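Local coordinates for glypican-1 (Homo sapiens, PDB 4YWT), which carries heparan sulfate chains at the cell surface, through which it binds alpha-4(V) collagen and takes part in Schwann cell myelination, at residues A87-S92 / V236-L241; S246-K251 / R272-G277. The protein carries 3 engineered substitutions. All blocks are in the same frame, centred on the assembly; numbering follows the deposited sequence.

Both contacts belong to the all-helical body of glypican-1, with centres about 15 Å apart and nearest atoms about 6 Å apart, so they are neighbours that do not touch. Contact 1 sets the long helix 70-129 against the turn after helix 204-236 and is only partly buried, mixing a loose polar approach at the surface with small and apolar groups further in. Contact 2 pairs two short helices, 243-253 and 268-278, and is wholly buried and aliphatic. The chain leaving contact 1 runs directly into the first helix of contact 2. Helix 70-129 is common ground: Leu-84 meets Leu-241 from contact 1 and Val-249 from contact 2.

Contact 1: residues A87-S92 / V236-L241; sequences ALRDSS and VAQVPL
Arg-89 and Ser-92, one helical turn apart on the long helix 70-129, meet Gln-238 and Ala-237 of a type I beta turn. The turn spans Val-236 to Val-239, just where helix 204-236 ends, and is closed by the bond from Val-239 N to Val-236 O, 2.9 Å. This joins two long elements of the elongated all-helical glypican fold.

Leu-88 comes first along the helix. It aims its CB at the turn and the chain beyond, yet packs loosely: its CD2 lies 4.9 Å from CD2 of Leu-241. Leu-279 touches both leucines, and Leu-395 of helix 391-404 adds to the apolar cluster on Leu-88.

Next, Arg-89 leaves the helix with its CG opposite the backbone nitrogen, and a bend at chi3 (-26°) helps carry the guanidinium out to the solvent-exposed side. There NH1 stands 4.1 Å from OE1 of Gln-238, too far for a hydrogen bond, so any attraction between them is probably a modest electrostatic one. The amide oxygen sits at the guanidinium edge, near its plane, while the two flat groups are turned 59° against each other. Although the CB of Gln-238 points away from the helix, a bend at chi2 (-69°) brings the end of its chain back toward the arginine.

Ser-92 closes the walk in a more enclosed place. Ala-237, second residue of the turn, directs its methyl at this serine and is small enough for the backbones to come close, Arg-89 CA and Ala-237 CA being 6.2 Å apart. The hydroxyl makes the tightest approach between the two segments: Ser-92 OG lies 3.2 Å from Ala-237 CB, with Ser-92 CB behind it at 4.0 Å from the same methyl.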
ATOM      1  N   ALA A  87      -0.284  -1.506  20.708  1.00 36.98           N
ATOM      2  CA  ALA A  87       0.027  -2.623  19.818  1.00 43.30           C
ATOM      3  C   ALA A  87      -0.485  -2.361  18.399  1.00 44.91           C
ATOM      4  O   ALA A  87       0.274  -2.435  17.411  1.00 43.87           O
ATOM      5  CB  ALA A  87      -0.564  -3.911  20.364  1.00 35.90           C
ATOM      6  N   LEU A  88      -1.774  -2.035  18.315  1.00 44.64           N
ATOM      7  CA  LEU A  88      -2.428  -1.783  17.035  1.00 44.15           C
ATOM      8  C   LEU A  88      -1.700  -0.713  16.222  1.00 40.75           C
ATOM      9  O   LEU A  88      -1.325  -0.943  15.062  1.00 33.21           O
ATOM     10  CB  LEU A  88      -3.885  -1.371  17.258  1.00 47.12           C
ATOM     11  CG  LEU A  88      -4.765  -1.293  16.008  1.00 53.88           C
ATOM     12  CD1 LEU A  88      -5.045  -2.684  15.456  1.00 54.03           C
ATOM     13  CD2 LEU A  88      -6.062  -0.556  16.301  1.00 53.82           C
ATOM     14  N   ARG A  89      -1.482   0.450  16.833  1.00 47.45           N
ATOM     15  CA  ARG A  89      -0.865   1.554  16.105  1.00 54.63           C
ATOM     16  C   ARG A  89       0.603   1.274  15.793  1.00 57.49           C
ATOM     17  O   ARG A  89       1.160   1.848  14.856  1.00 60.10           O
ATOM     18  CB  ARG A  89      -0.993   2.867  16.879  1.00 63.58           C
ATOM     19  CG  ARG A  89      -0.934   4.090  15.970  1.00 72.56           C
ATOM     20  CD  ARG A  89      -0.773   5.386  16.742  1.00 80.30           C
ATOM     21  NE  ARG A  89      -1.303   5.292  18.096  1.00 87.22           N
ATOM     22  CZ  ARG A  89      -2.371   5.957  18.529  1.00 92.57           C
ATOM     23  NH1 ARG A  89      -3.030   6.766  17.711  1.00 94.72           N
ATOM     24  NH2 ARG A  89      -2.780   5.809  19.782  1.00 93.34           N
ATOM     25  N   ASP A  90       1.229   0.394  16.570  1.00 57.00           N
ATOM     26  CA  ASP A  90       2.588  -0.042  16.255  1.00 54.26           C
ATOM     27  C   ASP A  90       2.606  -0.862  14.968  1.00 52.97           C
ATOM     28  O   ASP A  90       3.384  -0.575  14.041  1.00 53.47           O
ATOM     29  CB  ASP A  90       3.184  -0.857  17.407  1.00 61.18           C
ATOM     30  CG  ASP A  90       3.841   0.016  18.461  1.00 65.00           C
ATOM     31  OD1 ASP A  90       3.552   1.231  18.499  1.00 66.74           O
ATOM     32  OD2 ASP A  90       4.655  -0.513  19.246  1.00 68.97           O
ATOM     33  N   SER A  91       1.745  -1.877  14.908  1.00 46.36           N
ATOM     34  CA  SER A  91       1.641  -2.701  13.701  1.00 48.69           C
ATOM     35  C   SER A  91       1.327  -1.834  12.473  1.00 33.22           C
ATOM     36  O   SER A  91       1.988  -1.931  11.410  1.00 29.48           O
ATOM     37  CB  SER A  91       0.570  -3.778  13.887  1.00 45.48           C
ATOM     38  OG  SER A  91       0.778  -4.867  13.003  1.00 50.91           O
ATOM     39  N   SER A  92       0.327  -0.969  12.640  1.00 32.89           N
ATOM     40  CA  SER A  92      -0.042  -0.013  11.604  1.00 42.11           C
ATOM     41  C   SER A  92       1.157   0.824  11.167  1.00 43.63           C
ATOM     42  O   SER A  92       1.351   1.063   9.978  1.00 34.58           O
ATOM     43  CB  SER A  92      -1.164   0.905  12.090  1.00 40.55           C
ATOM     44  OG  SER A  92      -1.450   1.902  11.125  1.00 47.59           O
ATOM     45  N   VAL A 236      -7.212   4.650   8.683  1.00 36.22           N
ATOM     46  CA  VAL A 236      -7.835   3.563   9.431  1.00 38.58           C
ATOM     47  C   VAL A 236      -7.212   3.433  10.817  1.00 41.83           C
ATOM     48  O   VAL A 236      -7.903   3.130  11.791  1.00 39.37           O
ATOM     49  CB  VAL A 236      -7.714   2.222   8.672  1.00 41.54           C
ATOM     50  CG1 VAL A 236      -8.057   1.046   9.575  1.00 38.85           C
ATOM     51  CG2 VAL A 236      -8.611   2.234   7.444  1.00 37.84           C
ATOM     52  N   ALA A 237      -5.909   3.692  10.904  1.00 44.61           N
ATOM     53  CA  ALA A 237      -5.199   3.620  12.182  1.00 46.04           C
ATOM     54  C   ALA A 237      -5.826   4.507  13.261  1.00 50.47           C
ATOM     55  O   ALA A 237      -5.657   4.253  14.455  1.00 60.19           O
ATOM     56  CB  ALA A 237      -3.739   3.994  11.989  1.00 35.19           C
ATOM     57  N   GLN A 238      -6.554   5.536  12.842  1.00 55.27           N
ATOM     58  CA  GLN A 238      -7.133   6.494  13.778  1.00 58.25           C
ATOM     59  C   GLN A 238      -8.519   6.086  14.278  1.00 54.35           C
ATOM     60  O   GLN A 238      -9.086   6.751  15.144  1.00 53.16           O
ATOM     61  CB  GLN A 238      -7.209   7.881  13.132  1.00 65.74           C
ATOM     62  CG  GLN A 238      -5.854   8.481  12.777  1.00 74.89           C
ATOM     63  CD  GLN A 238      -5.030   8.861  13.996  1.00 82.56           C
ATOM     64  OE1 GLN A 238      -5.506   8.800  15.131  1.00 87.25           O
ATOM     65  NE2 GLN A 238      -3.784   9.256  13.764  1.00 84.84           N
ATOM     66  N   VAL A 239      -9.063   5.002  13.733  1.00 48.51           N
ATOM     67  CA  VAL A 239     -10.352   4.496  14.195  1.00 52.63           C
ATOM     68  C   VAL A 239     -10.245   4.004  15.636  1.00 52.91           C
ATOM     69  O   VAL A 239      -9.487   3.079  15.929  1.00 45.95           O
ATOM     70  CB  VAL A 239     -10.874   3.354  13.303  1.00 46.23           C
ATOM     71  CG1 VAL A 239     -12.179   2.804  13.861  1.00 42.85           C
ATOM     72  CG2 VAL A 239     -11.069   3.845  11.876  1.00 45.68           C
ATOM     73  N   PRO A 240     -11.007   4.633  16.545  1.00 60.93           N
ATOM     74  CA  PRO A 240     -10.935   4.343  17.980  1.00 60.38           C
ATOM     75  C   PRO A 240     -11.585   3.019  18.367  1.00 55.80           C
ATOM     76  O   PRO A 240     -12.520   2.570  17.703  1.00 49.74           O
ATOM     77  CB  PRO A 240     -11.694   5.515  18.604  1.00 66.24           C
ATOM     78  CG  PRO A 240     -12.694   5.886  17.569  1.00 67.43           C
ATOM     79  CD  PRO A 240     -12.008   5.672  16.243  1.00 64.11           C
ATOM     80  N   LEU A 241     -11.083   2.406  19.435  1.00 56.26           N
ATOM     81  CA  LEU A 241     -11.688   1.200  19.988  1.00 55.10           C
ATOM     82  C   LEU A 241     -12.952   1.557  20.763  1.00 53.62           C
ATOM     83  O   LEU A 241     -13.007   2.588  21.433  1.00 53.78           O
ATOM     84  CB  LEU A 241     -10.697   0.467  20.894  1.00 55.52           C
ATOM     85  CG  LEU A 241      -9.437  -0.084  20.225  1.00 57.91           C
ATOM     86  CD1 LEU A 241      -8.357  -0.358  21.259  1.00 54.61           C
ATOM     87  CD2 LEU A 241      -9.759  -1.346  19.439  1.00 57.38           C
TER

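Contact 2: residues S246-K251 / R272-G277; sequences SRAVMK and RNVLKG
A first torsion of 172° turns CG1 of Val-274 opposite its own backbone nitrogen, and this methyl is the one that reaches Ala-248 and Val-249 across the interface. Val-249 has nearly the same torsion (165°), with CG1 again opposite the nitrogen, but here the other methyl, CG2, next to the nitrogen, does the touching. The two short helices, 243-253 and 268-278, pack through small aliphatic groups while running in broadly opposing directions. The experimentally established disulfide between Cys-245 and Cys-278 links the same pair of helices, one residue before 246-251 and one after 272-277, and Val-249 itself touches Cys-278.

Ala-248 points its methyl at the other helix, and being so small it lets the backbones come close: its CA is 6.5 Å from that of Val-274. CG1 of Val-274 rests 4.1 Å from Ala-248 CB, and the branched ends of Val-249 and Val-274 cross at about a right angle. Leu-275 contributes at the margin, its CD2 4.8 Å from Val-249 CG2.

Other parts of the fold pack around this pair. Val-249 also packs on Ser-80 and Leu-84 of helix 70-129, Ala-248 on Val-441, and Leu-275 on helix 391-404. The amide of Asn-273, turned elsewhere, bonds through OD1 to Met-428 N and through ND2 to Glu-426 O.

One methyl therefore carries the whole of the close contact. Val-274 CG1 lies 4.2 Å from Val-249 CG2. The backbone meets it too, Ala-248 O being 4.0 Å from Val-274 CG1.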
ATOM      1  N   SER A 246     -13.348  -2.336  24.890  1.00 40.55           N
ATOM      2  CA  SER A 246     -12.593  -2.017  26.096  1.00 54.47           C
ATOM      3  C   SER A 246     -12.913  -2.994  27.228  1.00 50.38           C
ATOM      4  O   SER A 246     -12.008  -3.553  27.856  1.00 50.15           O
ATOM      5  CB  SER A 246     -12.882  -0.581  26.539  1.00 52.37           C
ATOM      6  OG  SER A 246     -11.966  -0.160  27.534  1.00 59.04           O
ATOM      7  N   ARG A 247     -14.204  -3.208  27.475  1.00 46.46           N
ATOM      8  CA  ARG A 247     -14.638  -4.138  28.513  1.00 52.27           C
ATOM      9  C   ARG A 247     -14.198  -5.567  28.210  1.00 51.63           C
ATOM     10  O   ARG A 247     -13.753  -6.292  29.102  1.00 46.27           O
ATOM     11  CB  ARG A 247     -16.157  -4.096  28.682  1.00 58.61           C
ATOM     12  CG  ARG A 247     -16.696  -2.797  29.253  1.00 67.55           C
ATOM     13  CD  ARG A 247     -18.202  -2.874  29.481  1.00 72.52           C
ATOM     14  NE  ARG A 247     -18.919  -3.352  28.301  1.00 77.28           N
ATOM     15  CZ  ARG A 247     -19.421  -4.577  28.176  1.00 80.82           C
ATOM     16  NH1 ARG A 247     -19.278  -5.454  29.159  1.00 81.06           N
ATOM     17  NH2 ARG A 247     -20.058  -4.928  27.069  1.00 80.98           N
ATOM     18  N   ALA A 248     -14.331  -5.970  26.948  1.00 44.20           N
ATOM     19  CA  ALA A 248     -13.959  -7.323  26.542  1.00 45.92           C
ATOM     20  C   ALA A 248     -12.458  -7.561  26.687  1.00 43.56           C
ATOM     21  O   ALA A 248     -12.022  -8.671  26.996  1.00 42.29           O
ATOM     22  CB  ALA A 248     -14.399  -7.584  25.117  1.00 39.14           C
ATOM     23  N   VAL A 249     -11.673  -6.513  26.460  1.00 43.15           N
ATOM     24  CA  VAL A 249     -10.223  -6.593  26.582  1.00 40.18           C
ATOM     25  C   VAL A 249      -9.823  -6.630  28.050  1.00 49.42           C
ATOM     26  O   VAL A 249      -8.919  -7.374  28.433  1.00 48.78           O
ATOM     27  CB  VAL A 249      -9.529  -5.411  25.870  1.00 48.97           C
ATOM     28  CG1 VAL A 249      -8.077  -5.289  26.304  1.00 50.19           C
ATOM     29  CG2 VAL A 249      -9.619  -5.584  24.364  1.00 38.20           C
ATOM     30  N   MET A 250     -10.504  -5.836  28.872  1.00 50.56           N
ATOM     31  CA  MET A 250     -10.289  -5.892  30.314  1.00 44.53           C
ATOM     32  C   MET A 250     -10.577  -7.296  30.836  1.00 44.68           C
ATOM     33  O   MET A 250      -9.817  -7.840  31.636  1.00 45.51           O
ATOM     34  CB  MET A 250     -11.164  -4.871  31.042  1.00 47.12           C
ATOM     35  CG  MET A 250     -11.209  -5.074  32.550  1.00 50.09           C
ATOM     36  SD  MET A 250      -9.564  -5.126  33.288  1.00 54.07           S
ATOM     37  CE  MET A 250      -9.940  -5.737  34.929  1.00 54.22           C
ATOM     38  N   LYS A 251     -11.676  -7.879  30.367  1.00 44.00           N
ATOM     39  CA  LYS A 251     -12.042  -9.237  30.744  1.00 50.15           C
ATOM     40  C   LYS A 251     -10.994 -10.232  30.260  1.00 46.94           C
ATOM     41  O   LYS A 251     -10.665 -11.196  30.951  1.00 50.30           O
ATOM     42  CB  LYS A 251     -13.417  -9.596  30.177  1.00 49.03           C
ATOM     43  CG  LYS A 251     -13.935 -10.961  30.604  1.00 54.39           C
ATOM     44  CD  LYS A 251     -15.455 -11.006  30.572  1.00 53.13           C
ATOM     45  CE  LYS A 251     -15.986 -12.328  31.107  1.00 57.07           C
ATOM     46  NZ  LYS A 251     -15.698 -13.463  30.187  1.00 58.52           N
ATOM     47  N   ARG A 272      -8.512 -14.387  20.292  1.00 34.44           N
ATOM     48  CA  ARG A 272      -8.820 -14.182  18.885  1.00 42.55           C
ATOM     49  C   ARG A 272     -10.275 -13.788  18.666  1.00 33.27           C
ATOM     50  O   ARG A 272     -10.565 -12.956  17.814  1.00 34.59           O
ATOM     51  CB  ARG A 272      -8.487 -15.435  18.079  1.00 48.02           C
ATOM     52  CG  ARG A 272      -7.178 -15.322  17.320  1.00 48.31           C
ATOM     53  CD  ARG A 272      -6.550 -16.679  17.086  1.00 55.67           C
ATOM     54  NE  ARG A 272      -5.157 -16.703  17.525  1.00 64.18           N
ATOM     55  CZ  ARG A 272      -4.420 -17.804  17.611  1.00 70.41           C
ATOM     56  NH1 ARG A 272      -3.161 -17.730  18.019  1.00 74.93           N
ATOM     57  NH2 ARG A 272      -4.940 -18.979  17.288  1.00 72.57           N
ATOM     58  N   ASN A 273     -11.188 -14.380  19.428  1.00 33.96           N
ATOM     59  CA  ASN A 273     -12.587 -13.976  19.340  1.00 34.05           C
ATOM     60  C   ASN A 273     -12.769 -12.553  19.844  1.00 34.23           C
ATOM     61  O   ASN A 273     -13.506 -11.760  19.245  1.00 33.96           O
ATOM     62  CB  ASN A 273     -13.485 -14.936  20.116  1.00 34.89           C
ATOM     63  CG  ASN A 273     -14.054 -16.032  19.239  1.00 35.38           C
ATOM     64  OD1 ASN A 273     -13.693 -16.151  18.069  1.00 37.34           O
ATOM     65  ND2 ASN A 273     -14.953 -16.833  19.795  1.00 35.48           N
ATOM     66  N   VAL A 274     -12.078 -12.226  20.932  1.00 34.84           N
ATOM     67  CA  VAL A 274     -12.129 -10.870  21.469  1.00 35.21           C
ATOM     68  C   VAL A 274     -11.651  -9.845  20.442  1.00 38.73           C
ATOM     69  O   VAL A 274     -12.357  -8.879  20.149  1.00 38.35           O
ATOM     70  CB  VAL A 274     -11.284 -10.727  22.747  1.00 44.33           C
ATOM     71  CG1 VAL A 274     -11.209  -9.268  23.171  1.00 36.54           C
ATOM     72  CG2 VAL A 274     -11.863 -11.583  23.864  1.00 46.04           C
ATOM     73  N   LEU A 275     -10.464 -10.062  19.885  1.00 33.80           N
ATOM     74  CA  LEU A 275      -9.902  -9.103  18.937  1.00 33.07           C
ATOM     75  C   LEU A 275     -10.678  -9.064  17.621  1.00 32.27           C
ATOM     76  O   LEU A 275     -10.785  -8.012  16.995  1.00 31.93           O
ATOM     77  CB  LEU A 275      -8.427  -9.404  18.669  1.00 32.75           C
ATOM     78  CG  LEU A 275      -7.495  -9.177  19.863  1.00 45.03           C
ATOM     79  CD1 LEU A 275      -6.039  -9.194  19.426  1.00 33.39           C
ATOM     80  CD2 LEU A 275      -7.830  -7.872  20.570  1.00 45.06           C
ATOM     81  N   LYS A 276     -11.223 -10.205  17.205  1.00 36.54           N
ATOM     82  CA  LYS A 276     -12.088 -10.239  16.028  1.00 33.23           C
ATOM     83  C   LYS A 276     -13.344  -9.421  16.281  1.00 32.50           C
ATOM     84  O   LYS A 276     -13.888  -8.808  15.364  1.00 32.69           O
ATOM     85  CB  LYS A 276     -12.461 -11.673  15.649  1.00 31.57           C
ATOM     86  CG  LYS A 276     -11.432 -12.366  14.770  1.00 32.64           C
ATOM     87  CD  LYS A 276     -11.874 -13.771  14.399  1.00 34.84           C
ATOM     88  CE  LYS A 276     -10.851 -14.450  13.506  1.00 39.25           C
ATOM     89  NZ  LYS A 276     -11.443 -15.569  12.721  1.00 42.50           N
ATOM     90  N   GLY A 277     -13.801  -9.416  17.529  1.00 38.10           N
ATOM     91  CA  GLY A 277     -14.910  -8.565  17.915  1.00 37.59           C
ATOM     92  C   GLY A 277     -14.519  -7.098  17.866  1.00 37.56           C
ATOM     93  O   GLY A 277     -15.261  -6.263  17.349  1.00 39.32           O
TER